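Local structure of putative pectin lyase (Geobacillus virus E2, 7CHU) at residues 225-231 and 258-264; 316-321 and 337-343; 322-328 and 344-350; 375-379 and 390-395. The protein serves as the tailspike of a thermophilic bacteriophage, a trimeric beta-helical protein that probably binds and cleaves a polysaccharide on its bacterial host during cell invasion. All coordinates share one frame; numbering follows the deposited sequence.

Overall arrangement
Three of the contacts join successive coils of the parallel beta-helix, and the fourth lies at its end. Interactions 1, 2 and 4 are buried, interaction 3 only partly so. Interaction 1 joins two coils earlier in the chain. Interactions 2 and 3 hold successive lengths of the same strand pair, 320-324 and 342-346: the first reaches both other subunits, while the second follows the strands to a corner. Their phenylalanines touch, Phe-321 and Phe-343 against Phe-328 and Phe-350. Interaction 4 has no strand pairing and packs loops where antiparallel strands take over. Aromatic and aliphatic contacts fill the interior, amides and a buried aspartate hold the corners, and charges also meet between subunits and at the loop junction.

Interaction 1: residues 225-231 and 258-264; sequences LYNTDNG and CHFEANN
Tyr-226 presents the edge of its ring to one face of His-259, with the centroids 4.7 Å apart and the planes at 63°. The two residues sit on successive coils of the parallel beta-helix that pectate lyase-like proteins share. In both, CG lies anti to the backbone N (chi1 -176° and 180°), which sends the rings out side by side from the same face of the sheet. There they meet a second subunit: Leu-196 of that chain packs on Tyr-226 and Asp-219 on His-259. The imidazole is kept from rotating by Glu-261, whose OE1 accepts from His-259 NE2 at 2.7 Å, in the ring plane and on its anti lone pair. Glu-261 N, in turn, bonds to Asn-227 O in the parallel ladder.

Asn-227 and Phe-260 point to the opposite face, into the coil. Phe-260 CD1 lies 3.7 Å from Asn-227 CB, and its ring also meets Phe-289 of the next coil. An amide buried here needs partners. Asn-227 OD1 takes Asn-263 ND2 at 3.1 Å and Asn-230 ND2 at 2.9 Å from opposite faces of its plane, while its ND2 donates to Gly-239 O. Asn-230 ND2 is shared with Val-204 O.

At the turn, Asn-263 and Asn-230 run alongside each other, recalling the asparagine ladders of pectate lyases. Asn-263 OD1 accepts Asn-230 N at 2.7 Å, as Asn-230 OD1 accepts Cys-207 N one coil earlier. At the outer end, a water links Asn-264 ND2 to Asp-229 OD1, 2.9 Å from each.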
# COMPACT_ATOMS: atom_id res chain seq x y z
N LEU A 225 -5.34 11.29 5.75
CA LEU A 225 -6.44 12.00 6.41
C LEU A 225 -6.61 11.50 7.85
O LEU A 225 -6.57 10.30 8.12
CB LEU A 225 -7.75 11.81 5.64
CG LEU A 225 -9.06 12.16 6.36
CD1 LEU A 225 -9.20 13.67 6.58
CD2 LEU A 225 -10.29 11.64 5.62
N TYR A 226 -6.79 12.45 8.77
CA TYR A 226 -7.09 12.18 10.18
C TYR A 226 -8.52 12.68 10.44
O TYR A 226 -8.79 13.88 10.30
CB TYR A 226 -6.08 12.88 11.06
CG TYR A 226 -6.16 12.65 12.55
CD1 TYR A 226 -6.40 11.39 13.07
CD2 TYR A 226 -5.94 13.71 13.43
CE1 TYR A 226 -6.43 11.17 14.45
CE2 TYR A 226 -5.98 13.51 14.80
CZ TYR A 226 -6.22 12.24 15.31
OH TYR A 226 -6.26 12.04 16.68
N ASN A 227 -9.42 11.78 10.83
CA ASN A 227 -10.86 12.07 10.86
C ASN A 227 -11.41 11.51 12.17
O ASN A 227 -11.52 10.29 12.32
CB ASN A 227 -11.52 11.44 9.63
CG ASN A 227 -13.00 11.79 9.51
OD1 ASN A 227 -13.80 11.44 10.37
ND2 ASN A 227 -13.38 12.44 8.41
N THR A 228 -11.68 12.38 13.15
CA THR A 228 -12.17 11.93 14.45
C THR A 228 -13.29 12.82 14.97
O THR A 228 -13.39 13.99 14.60
CB THR A 228 -11.07 11.89 15.54
OG1 THR A 228 -10.94 13.19 16.15
CG2 THR A 228 -9.72 11.50 14.95
N ASP A 229 -14.14 12.24 15.84
CA ASP A 229 -15.15 12.98 16.61
C ASP A 229 -16.14 13.73 15.71
O ASP A 229 -16.61 14.81 16.06
CB ASP A 229 -14.49 13.96 17.59
CG ASP A 229 -13.65 13.25 18.65
OD1 ASP A 229 -14.23 12.82 19.66
OD2 ASP A 229 -12.42 13.10 18.45
N ASN A 230 -16.46 13.16 14.55
CA ASN A 230 -17.33 13.81 13.59
C ASN A 230 -18.69 13.12 13.56
O ASN A 230 -18.83 11.98 13.96
CB ASN A 230 -16.72 13.77 12.19
CG ASN A 230 -15.46 14.61 12.09
OD1 ASN A 230 -15.42 15.76 12.55
ND2 ASN A 230 -14.42 14.05 11.47
N GLY A 231 -19.69 13.83 13.04
CA GLY A 231 -20.98 13.22 12.79
C GLY A 231 -21.90 13.25 14.00
O GLY A 231 -21.62 13.87 15.03
N CYS A 258 -5.20 6.34 5.93
CA CYS A 258 -6.07 7.29 6.61
C CYS A 258 -6.39 6.77 8.01
O CYS A 258 -6.27 5.58 8.29
CB CYS A 258 -7.33 7.51 5.78
SG CYS A 258 -6.94 8.46 4.27
N HIS A 259 -6.85 7.67 8.88
CA HIS A 259 -7.02 7.37 10.31
C HIS A 259 -8.41 7.86 10.73
O HIS A 259 -8.62 9.06 10.84
CB HIS A 259 -5.91 8.06 11.11
CG HIS A 259 -5.95 7.85 12.59
ND1 HIS A 259 -4.86 8.09 13.40
CD2 HIS A 259 -6.95 7.48 13.43
CE1 HIS A 259 -5.17 7.85 14.66
NE2 HIS A 259 -6.44 7.47 14.71
N PHE A 260 -9.34 6.92 10.96
CA PHE A 260 -10.71 7.23 11.38
C PHE A 260 -10.89 6.75 12.81
O PHE A 260 -10.68 5.56 13.08
CB PHE A 260 -11.75 6.57 10.47
CG PHE A 260 -11.58 6.88 9.00
CD1 PHE A 260 -12.16 8.01 8.46
CD2 PHE A 260 -10.86 6.03 8.17
CE1 PHE A 260 -12.00 8.31 7.09
CE2 PHE A 260 -10.69 6.31 6.81
CZ PHE A 260 -11.27 7.46 6.27
N GLU A 261 -11.22 7.65 13.73
CA GLU A 261 -11.26 7.22 15.12
C GLU A 261 -12.36 7.94 15.88
O GLU A 261 -12.52 9.15 15.73
CB GLU A 261 -9.91 7.47 15.82
CG GLU A 261 -9.94 7.03 17.29
CD GLU A 261 -8.56 6.82 17.88
OE1 GLU A 261 -7.55 7.04 17.18
OE2 GLU A 261 -8.49 6.42 19.06
N ALA A 262 -13.09 7.20 16.72
CA ALA A 262 -14.05 7.77 17.67
C ALA A 262 -15.04 8.72 16.98
O ALA A 262 -15.33 9.81 17.46
CB ALA A 262 -13.33 8.48 18.82
N ASN A 263 -15.56 8.32 15.83
CA ASN A 263 -16.57 9.16 15.21
C ASN A 263 -17.92 8.88 15.86
O ASN A 263 -18.12 7.83 16.48
CB ASN A 263 -16.59 8.92 13.71
CG ASN A 263 -15.54 9.78 12.99
OD1 ASN A 263 -15.45 11.00 13.21
ND2 ASN A 263 -14.72 9.14 12.17
N ASN A 264 -18.82 9.85 15.77
CA ASN A 264 -20.12 9.70 16.38
C ASN A 264 -21.17 9.16 15.41
O ASN A 264 -22.22 8.68 15.85
CB ASN A 264 -20.55 11.03 17.01
CG ASN A 264 -19.65 11.40 18.16
OD1 ASN A 264 -19.53 10.64 19.10
ND2 ASN A 264 -18.94 12.52 18.05
O HOH W 1 -19.28 14.79 16.39
O HOH W 2 -17.09 13.09 20.24

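Interaction 2: residues 316-321 and 337-343; sequences VMNCYF and KIIGCDF
Phe-321 and Phe-343 lie side by side inside the parallel beta-helix, one on each of two neighbouring coils. Their planes are only 23° apart, but the rings are slid so far that they barely overlap. Phe-343 CE1 sits over one face of Phe-321, 3.5 Å from its CD1. Further along the same interior face, Val-316 CG2 meets Ile-338 CD1 at 3.7 Å, so branched aliphatic groups continue the aromatic row. Between them Cys-341 fits as a small, slightly polar filler: its sulfur touches Val-316 CG1 and accepts a hydrogen bond from Cys-319 N, with SG 3.5 Å from that nitrogen.

On the outward face, Met-317 is bent at chi2 and chi3, which brings its CE back to 3.7 Å from Ile-339 CG2. A flexible thioether suits this seam, because Asn-318 of the third subunit packs on Met-317 and Gly-340 of that subunit on Ile-339.

The backbone sets these positions. Val-316 N bonds to Lys-337 O, and Asn-318 N to Ile-339 O. Both segments then kink at residues with positive phi, Asn-318 and Gly-340, before pairing resumes with Asp-342 N on Cys-319 O. In the next shell, Phe-289 stacks on Phe-321, while Ile-329 packs against Phe-321, Ile-338 and Phe-343.

Beyond these, the subunit interface is ionic. Asp-342 makes salt bridges to Arg-335 and Lys-337 of the second subunit, and Lys-337 answers with Asp-342 of the third. A water also ties Asp-342 OD1, at 2.7 Å, to Phe-321 O, at 3.1 Å.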
# COMPACT_ATOMS: atom_id res chain seq x y z
N VAL A 316 -10.97 -2.78 0.04
CA VAL A 316 -10.61 -2.53 1.43
C VAL A 316 -9.38 -3.38 1.72
O VAL A 316 -9.48 -4.57 2.07
CB VAL A 316 -11.78 -2.84 2.38
CG1 VAL A 316 -11.44 -2.45 3.81
CG2 VAL A 316 -13.09 -2.14 1.90
N MET A 317 -8.20 -2.77 1.57
CA MET A 317 -6.92 -3.46 1.56
C MET A 317 -6.16 -3.20 2.86
O MET A 317 -5.87 -2.04 3.20
CB MET A 317 -6.07 -3.02 0.37
CG MET A 317 -6.79 -3.08 -0.96
SD MET A 317 -7.26 -4.76 -1.45
CE MET A 317 -5.65 -5.55 -1.62
N ASN A 318 -5.81 -4.28 3.54
CA ASN A 318 -5.01 -4.25 4.77
C ASN A 318 -5.46 -3.11 5.70
O ASN A 318 -4.68 -2.24 6.10
CB ASN A 318 -3.48 -4.20 4.47
CG ASN A 318 -3.11 -3.29 3.29
OD1 ASN A 318 -3.37 -3.60 2.11
ND2 ASN A 318 -2.45 -2.17 3.60
N CYS A 319 -6.74 -3.13 6.03
CA CYS A 319 -7.28 -2.15 6.95
C CYS A 319 -7.49 -2.78 8.32
O CYS A 319 -7.65 -4.00 8.47
CB CYS A 319 -8.58 -1.52 6.44
SG CYS A 319 -8.40 -0.56 4.90
N TYR A 320 -7.49 -1.90 9.32
CA TYR A 320 -7.58 -2.26 10.73
C TYR A 320 -8.93 -1.80 11.27
O TYR A 320 -9.27 -0.61 11.18
CB TYR A 320 -6.42 -1.59 11.49
CG TYR A 320 -6.60 -1.47 12.99
CD1 TYR A 320 -6.77 -2.59 13.80
CD2 TYR A 320 -6.59 -0.22 13.59
CE1 TYR A 320 -6.92 -2.47 15.18
CE2 TYR A 320 -6.73 -0.08 14.94
CZ TYR A 320 -6.90 -1.19 15.73
OH TYR A 320 -7.05 -0.99 17.07
N PHE A 321 -9.70 -2.75 11.81
CA PHE A 321 -11.01 -2.48 12.39
C PHE A 321 -11.00 -2.88 13.85
O PHE A 321 -10.58 -4.00 14.18
CB PHE A 321 -12.11 -3.27 11.66
CG PHE A 321 -12.38 -2.78 10.26
CD1 PHE A 321 -11.59 -3.21 9.19
CD2 PHE A 321 -13.43 -1.90 10.02
CE1 PHE A 321 -11.83 -2.75 7.89
CE2 PHE A 321 -13.70 -1.44 8.72
CZ PHE A 321 -12.90 -1.87 7.66
N LYS A 337 -13.95 -5.99 -2.26
CA LYS A 337 -12.78 -6.80 -1.90
C LYS A 337 -12.29 -6.40 -0.52
O LYS A 337 -11.89 -5.25 -0.30
CB LYS A 337 -11.69 -6.64 -2.96
CG LYS A 337 -12.14 -7.19 -4.30
CD LYS A 337 -11.26 -6.76 -5.44
CE LYS A 337 -11.79 -7.30 -6.79
NZ LYS A 337 -13.20 -6.87 -7.08
N ILE A 338 -12.33 -7.35 0.40
CA ILE A 338 -11.88 -7.21 1.78
C ILE A 338 -10.68 -8.13 1.91
O ILE A 338 -10.82 -9.36 2.02
CB ILE A 338 -12.98 -7.57 2.79
CG1 ILE A 338 -14.38 -7.04 2.37
CG2 ILE A 338 -12.59 -7.13 4.22
CD1 ILE A 338 -14.48 -5.57 2.41
N ILE A 339 -9.48 -7.57 1.81
CA ILE A 339 -8.26 -8.36 1.64
C ILE A 339 -7.25 -7.95 2.69
O ILE A 339 -6.86 -6.77 2.77
CB ILE A 339 -7.67 -8.17 0.23
CG1 ILE A 339 -8.58 -8.82 -0.83
CG2 ILE A 339 -6.24 -8.73 0.16
CD1 ILE A 339 -8.06 -8.67 -2.24
N GLY A 340 -6.78 -8.93 3.47
CA GLY A 340 -5.74 -8.67 4.46
C GLY A 340 -6.17 -7.79 5.61
O GLY A 340 -5.32 -7.16 6.23
N CYS A 341 -7.47 -7.72 5.91
CA CYS A 341 -7.89 -6.86 7.00
C CYS A 341 -7.90 -7.63 8.31
O CYS A 341 -8.03 -8.86 8.34
CB CYS A 341 -9.28 -6.26 6.73
SG CYS A 341 -9.31 -5.31 5.17
N ASP A 342 -7.86 -6.90 9.41
CA ASP A 342 -8.01 -7.51 10.71
C ASP A 342 -9.13 -6.82 11.47
O ASP A 342 -9.24 -5.58 11.44
CB ASP A 342 -6.72 -7.47 11.51
CG ASP A 342 -6.73 -8.47 12.65
OD1 ASP A 342 -7.14 -8.04 13.75
OD2 ASP A 342 -6.35 -9.67 12.44
N PHE A 343 -9.93 -7.62 12.17
CA PHE A 343 -11.14 -7.19 12.85
C PHE A 343 -11.07 -7.62 14.30
O PHE A 343 -10.83 -8.80 14.59
CB PHE A 343 -12.38 -7.82 12.21
CG PHE A 343 -12.50 -7.60 10.73
CD1 PHE A 343 -13.18 -6.47 10.24
CD2 PHE A 343 -11.98 -8.53 9.83
CE1 PHE A 343 -13.33 -6.26 8.87
CE2 PHE A 343 -12.10 -8.34 8.45
CZ PHE A 343 -12.79 -7.19 7.96
O HOH W 3 -7.88 -5.55 14.38

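Interaction 3: residues 322-328 and 344-350; sequences YQCNNDF and YNCTGYF
At a corner of the parallel beta-helix, where two stacked strands leave their sheet and turn toward the next face, Phe-328 lies under Cys-346 of the following coil. Cys-346 CB stands over the phenyl face as a CH-pi contact, 3.7 Å from the centroid and 20° off the ring normal. Its SG, placed between the backbone N and carbonyl carbon (chi1 65°), meets the same ring obliquely. Phe-350 CD1 comes to the rim, 3.7 Å from Phe-328 CD2. A flat apolar ring suits this place because it offers a face to Cys-346 and an edge to Phe-350.

Polar groups hold the backbone of the bend. Asp-327 OD1 accepts Tyr-349 N at 2.9 Å on its anti lone pair, while OD2 is engaged by Lys-330 in a salt bridge and by Asn-352. Gly-348, without a side chain, lets that OD1 approach to 3.4 Å from its CA, and its N bonds to Asn-326 O from above the carbonyl plane.

Farther back on the strands, Tyr-322 CD1 packs 3.6 Å from Tyr-344 CD2, the latter atom lying at the edge of the Tyr-322 ring. Gln-323 and Asn-345 both have positive phi. The glutamine bends at chi2 (79°) and sends NE2 to Asp-293 O, leaving OE1 to receive Asn-345 ND2 at 2.7 Å, a bond in the plane of the donor amide.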
# COMPACT_ATOMS: atom_id res chain seq x y z
N TYR A 322 -11.49 -2.00 14.73
CA TYR A 322 -11.50 -2.31 16.15
C TYR A 322 -12.67 -1.62 16.84
O TYR A 322 -12.91 -0.43 16.61
CB TYR A 322 -10.16 -1.89 16.80
CG TYR A 322 -10.22 -1.81 18.31
CD1 TYR A 322 -10.35 -2.95 19.07
CD2 TYR A 322 -10.17 -0.58 18.95
CE1 TYR A 322 -10.41 -2.87 20.45
CE2 TYR A 322 -10.23 -0.49 20.31
CZ TYR A 322 -10.34 -1.64 21.06
OH TYR A 322 -10.41 -1.53 22.43
N GLN A 323 -13.38 -2.38 17.68
CA GLN A 323 -14.37 -1.86 18.62
C GLN A 323 -15.56 -1.18 17.93
O GLN A 323 -15.58 0.04 17.78
CB GLN A 323 -13.71 -0.90 19.61
CG GLN A 323 -14.50 -0.63 20.90
CD GLN A 323 -14.37 -1.76 21.93
OE1 GLN A 323 -13.92 -2.86 21.62
NE2 GLN A 323 -14.82 -1.50 23.16
N CYS A 324 -16.53 -1.99 17.47
CA CYS A 324 -17.76 -1.52 16.78
C CYS A 324 -19.04 -2.10 17.33
O CYS A 324 -19.20 -3.31 17.42
CB CYS A 324 -17.62 -1.83 15.29
SG CYS A 324 -19.06 -1.41 14.28
N ASN A 325 -19.99 -1.22 17.67
CA ASN A 325 -21.29 -1.67 18.15
C ASN A 325 -22.25 -1.91 16.98
O ASN A 325 -23.34 -1.35 16.94
CB ASN A 325 -21.85 -0.61 19.10
CG ASN A 325 -23.14 -1.05 19.77
OD1 ASN A 325 -23.42 -2.24 19.89
ND2 ASN A 325 -23.92 -0.08 20.22
N ASN A 326 -21.85 -2.80 16.08
CA ASN A 326 -22.56 -3.07 14.82
C ASN A 326 -21.70 -4.02 13.99
O ASN A 326 -20.77 -4.63 14.52
CB ASN A 326 -22.85 -1.78 14.04
CG ASN A 326 -24.06 -1.92 13.13
OD1 ASN A 326 -23.97 -2.48 12.04
ND2 ASN A 326 -25.20 -1.40 13.58
N ASP A 327 -22.02 -4.19 12.71
CA ASP A 327 -21.09 -4.87 11.80
C ASP A 327 -19.93 -3.93 11.54
O ASP A 327 -20.12 -2.71 11.45
CB ASP A 327 -21.76 -5.24 10.48
CG ASP A 327 -23.09 -5.94 10.67
OD1 ASP A 327 -23.12 -6.96 11.41
OD2 ASP A 327 -24.09 -5.49 10.09
N PHE A 328 -18.72 -4.46 11.45
CA PHE A 328 -17.60 -3.62 11.07
C PHE A 328 -17.75 -3.09 9.64
O PHE A 328 -17.51 -1.91 9.38
CB PHE A 328 -16.29 -4.44 11.10
CG PHE A 328 -15.61 -4.51 12.46
CD1 PHE A 328 -15.29 -3.35 13.15
CD2 PHE A 328 -15.28 -5.73 13.02
CE1 PHE A 328 -14.66 -3.42 14.38
CE2 PHE A 328 -14.65 -5.81 14.25
CZ PHE A 328 -14.35 -4.64 14.94
N TYR A 344 -11.29 -6.69 15.23
CA TYR A 344 -11.23 -7.03 16.64
C TYR A 344 -12.39 -6.38 17.40
O TYR A 344 -12.37 -5.17 17.64
CB TYR A 344 -9.89 -6.63 17.26
CG TYR A 344 -9.67 -7.21 18.63
CD1 TYR A 344 -9.17 -8.51 18.78
CD2 TYR A 344 -9.97 -6.48 19.76
CE1 TYR A 344 -8.96 -9.04 20.05
CE2 TYR A 344 -9.77 -7.01 21.03
CZ TYR A 344 -9.26 -8.29 21.16
OH TYR A 344 -9.08 -8.83 22.41
N ASN A 345 -13.37 -7.20 17.79
CA ASN A 345 -14.41 -6.86 18.75
C ASN A 345 -15.54 -6.04 18.16
O ASN A 345 -15.50 -4.81 18.19
CB ASN A 345 -13.84 -6.13 19.97
CG ASN A 345 -14.64 -6.40 21.22
OD1 ASN A 345 -15.25 -7.46 21.35
ND2 ASN A 345 -14.67 -5.45 22.14
N CYS A 346 -16.57 -6.71 17.64
CA CYS A 346 -17.80 -6.04 17.24
C CYS A 346 -19.01 -6.84 17.71
O CYS A 346 -18.91 -8.01 18.10
CB CYS A 346 -17.85 -5.85 15.73
SG CYS A 346 -17.94 -7.44 14.82
N THR A 347 -20.17 -6.19 17.68
CA THR A 347 -21.40 -6.83 18.11
C THR A 347 -22.10 -7.57 16.98
O THR A 347 -22.92 -8.44 17.26
CB THR A 347 -22.34 -5.77 18.73
OG1 THR A 347 -22.77 -4.86 17.72
CG2 THR A 347 -21.65 -4.98 19.80
N GLY A 348 -21.78 -7.27 15.72
CA GLY A 348 -22.35 -7.99 14.59
C GLY A 348 -21.36 -8.90 13.88
O GLY A 348 -20.50 -9.50 14.53
N TYR A 349 -21.47 -9.01 12.56
CA TYR A 349 -20.48 -9.69 11.75
C TYR A 349 -19.29 -8.76 11.48
O TYR A 349 -19.43 -7.53 11.50
CB TYR A 349 -21.07 -10.12 10.42
CG TYR A 349 -22.29 -10.99 10.57
CD1 TYR A 349 -22.16 -12.35 10.77
CD2 TYR A 349 -23.59 -10.44 10.48
CE1 TYR A 349 -23.28 -13.18 10.89
CE2 TYR A 349 -24.72 -11.26 10.60
CZ TYR A 349 -24.55 -12.62 10.81
OH TYR A 349 -25.64 -13.45 10.93
N PHE A 350 -18.13 -9.36 11.21
CA PHE A 350 -17.03 -8.58 10.65
C PHE A 350 -17.45 -8.00 9.32
O PHE A 350 -17.27 -6.80 9.07
CB PHE A 350 -15.76 -9.42 10.46
CG PHE A 350 -15.17 -9.97 11.75
CD1 PHE A 350 -15.47 -9.39 12.98
CD2 PHE A 350 -14.32 -11.07 11.71
CE1 PHE A 350 -14.93 -9.90 14.15
CE2 PHE A 350 -13.76 -11.59 12.88
CZ PHE A 350 -14.07 -11.01 14.10

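Interaction 4: residues 375-379 and 390-395; sequences APFNN and FIGENR
Pro-376 sets the CB-CG edge of its ring on one face of Phe-390 where the parallel beta-helix ends and the chain passes to antiparallel strands. Its CB is centred over the phenyl face as a CH-pi contact, 3.6 Å from the centroid and 13° off the normal, and its CG lies 3.5 Å from Phe-390 CB. A rigid ring with a compact hydrocarbon surface suits this tight, buried half. Phe-377 adds to it: with CG between the backbone N and carbonyl carbon (chi1 46°), its ring stands between Phe-390 and Arg-395, and the CE1 of Phe-390 comes to the edge of that ring, 4.1 Å from Phe-377 CE2. Ile-362 packs against both phenylalanines.

The other half is polar and hydrated, and reaches partly exposed Asn-379. Phe-377 CE1 lies over one face of the Arg-395 guanidinium, 4.1 Å from CZ, with the two planes 42° apart. Beyond it, Asn-379 turns OD1 to Arg-395 NH1 at 2.9 Å, in the guanidinium plane. A water bonded to Phe-377 O, Asn-379 OD1 and Arg-395 NH2 completes this side.

Glu-393, the last residue of a type II turn in which Gly-392 takes positive phi, links the halves. Its CB and OE1 touch Pro-376 CD, while Arg-395 grips its carboxylate side-on, NE reaching OE2 at 2.9 Å. OE2 also accepts Arg-395 N at 2.8 Å. Tyr-403 and Tyr-418 add cation-pi contacts to the arginine. The buried positive charge is thus met by a carboxylate, an amide and aromatic rings, which should favour its charged form and hold the guanidinium in one orientation across the junction.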
# COMPACT_ATOMS: atom_id res chain seq x y z
N ALA A 375 -20.82 -14.90 13.43
CA ALA A 375 -19.64 -15.44 12.78
C ALA A 375 -18.88 -14.28 12.17
O ALA A 375 -19.36 -13.14 12.20
CB ALA A 375 -20.02 -16.48 11.71
N PRO A 376 -17.68 -14.53 11.61
CA PRO A 376 -16.98 -13.45 10.88
C PRO A 376 -17.81 -12.86 9.75
O PRO A 376 -17.77 -11.64 9.55
CB PRO A 376 -15.71 -14.14 10.35
CG PRO A 376 -15.45 -15.25 11.31
CD PRO A 376 -16.82 -15.73 11.77
N PHE A 377 -18.57 -13.68 9.02
CA PHE A 377 -19.45 -13.23 7.96
C PHE A 377 -20.74 -14.04 8.02
O PHE A 377 -20.81 -15.10 8.65
CB PHE A 377 -18.80 -13.38 6.58
CG PHE A 377 -18.14 -14.72 6.37
CD1 PHE A 377 -18.88 -15.80 5.89
CD2 PHE A 377 -16.79 -14.90 6.67
CE1 PHE A 377 -18.29 -17.03 5.69
CE2 PHE A 377 -16.19 -16.14 6.49
CZ PHE A 377 -16.94 -17.21 6.01
N ASN A 378 -21.78 -13.51 7.37
CA ASN A 378 -23.10 -14.14 7.39
C ASN A 378 -23.18 -15.18 6.27
O ASN A 378 -22.28 -15.31 5.44
CB ASN A 378 -24.19 -13.08 7.22
CG ASN A 378 -24.09 -12.35 5.89
OD1 ASN A 378 -22.98 -12.04 5.45
ND2 ASN A 378 -25.22 -12.11 5.24
N ASN A 379 -24.31 -15.90 6.22
CA ASN A 379 -24.59 -16.77 5.09
C ASN A 379 -25.49 -16.01 4.12
O ASN A 379 -26.71 -15.94 4.33
CB ASN A 379 -25.28 -18.06 5.56
CG ASN A 379 -24.39 -18.88 6.51
OD1 ASN A 379 -23.15 -18.84 6.43
ND2 ASN A 379 -25.02 -19.65 7.39
N PHE A 390 -10.10 -17.13 10.43
CA PHE A 390 -10.53 -16.35 11.58
C PHE A 390 -10.54 -17.22 12.83
O PHE A 390 -10.78 -18.42 12.77
CB PHE A 390 -11.95 -15.80 11.37
CG PHE A 390 -12.11 -14.86 10.19
CD1 PHE A 390 -12.57 -15.33 8.97
CD2 PHE A 390 -11.82 -13.51 10.31
CE1 PHE A 390 -12.76 -14.47 7.89
CE2 PHE A 390 -12.00 -12.64 9.22
CZ PHE A 390 -12.46 -13.13 8.02
N ILE A 391 -10.33 -16.58 13.98
CA ILE A 391 -10.49 -17.28 15.25
C ILE A 391 -11.97 -17.58 15.45
O ILE A 391 -12.83 -16.70 15.33
CB ILE A 391 -9.93 -16.43 16.40
CG1 ILE A 391 -8.40 -16.34 16.28
CG2 ILE A 391 -10.35 -17.01 17.76
CD1 ILE A 391 -7.78 -15.32 17.26
N GLY A 392 -12.29 -18.84 15.76
CA GLY A 392 -13.67 -19.22 16.00
C GLY A 392 -14.49 -19.50 14.77
O GLY A 392 -15.73 -19.53 14.86
N GLU A 393 -13.86 -19.71 13.61
CA GLU A 393 -14.57 -20.03 12.39
C GLU A 393 -13.88 -21.22 11.72
O GLU A 393 -12.69 -21.16 11.37
CB GLU A 393 -14.65 -18.82 11.45
CG GLU A 393 -15.23 -19.13 10.06
CD GLU A 393 -16.63 -19.73 10.10
OE1 GLU A 393 -17.57 -19.04 10.55
OE2 GLU A 393 -16.79 -20.90 9.68
N ASN A 394 -14.64 -22.30 11.55
CA ASN A 394 -14.08 -23.52 10.98
C ASN A 394 -13.93 -23.44 9.47
O ASN A 394 -13.04 -24.08 8.92
CB ASN A 394 -14.97 -24.72 11.33
CG ASN A 394 -14.88 -25.10 12.78
OD1 ASN A 394 -13.79 -25.19 13.33
ND2 ASN A 394 -16.03 -25.32 13.41
N ARG A 395 -14.82 -22.72 8.80
CA ARG A 395 -14.75 -22.63 7.34
C ARG A 395 -13.56 -21.76 6.93
O ARG A 395 -13.40 -20.64 7.43
CB ARG A 395 -16.04 -22.06 6.77
CG ARG A 395 -17.26 -22.96 6.98
CD ARG A 395 -18.56 -22.22 6.69
NE ARG A 395 -18.84 -21.22 7.69
CZ ARG A 395 -19.85 -20.34 7.62
NH1 ARG A 395 -20.67 -20.33 6.57
NH2 ARG A 395 -20.04 -19.48 8.61
O HOH W 4 -22.12 -17.53 8.49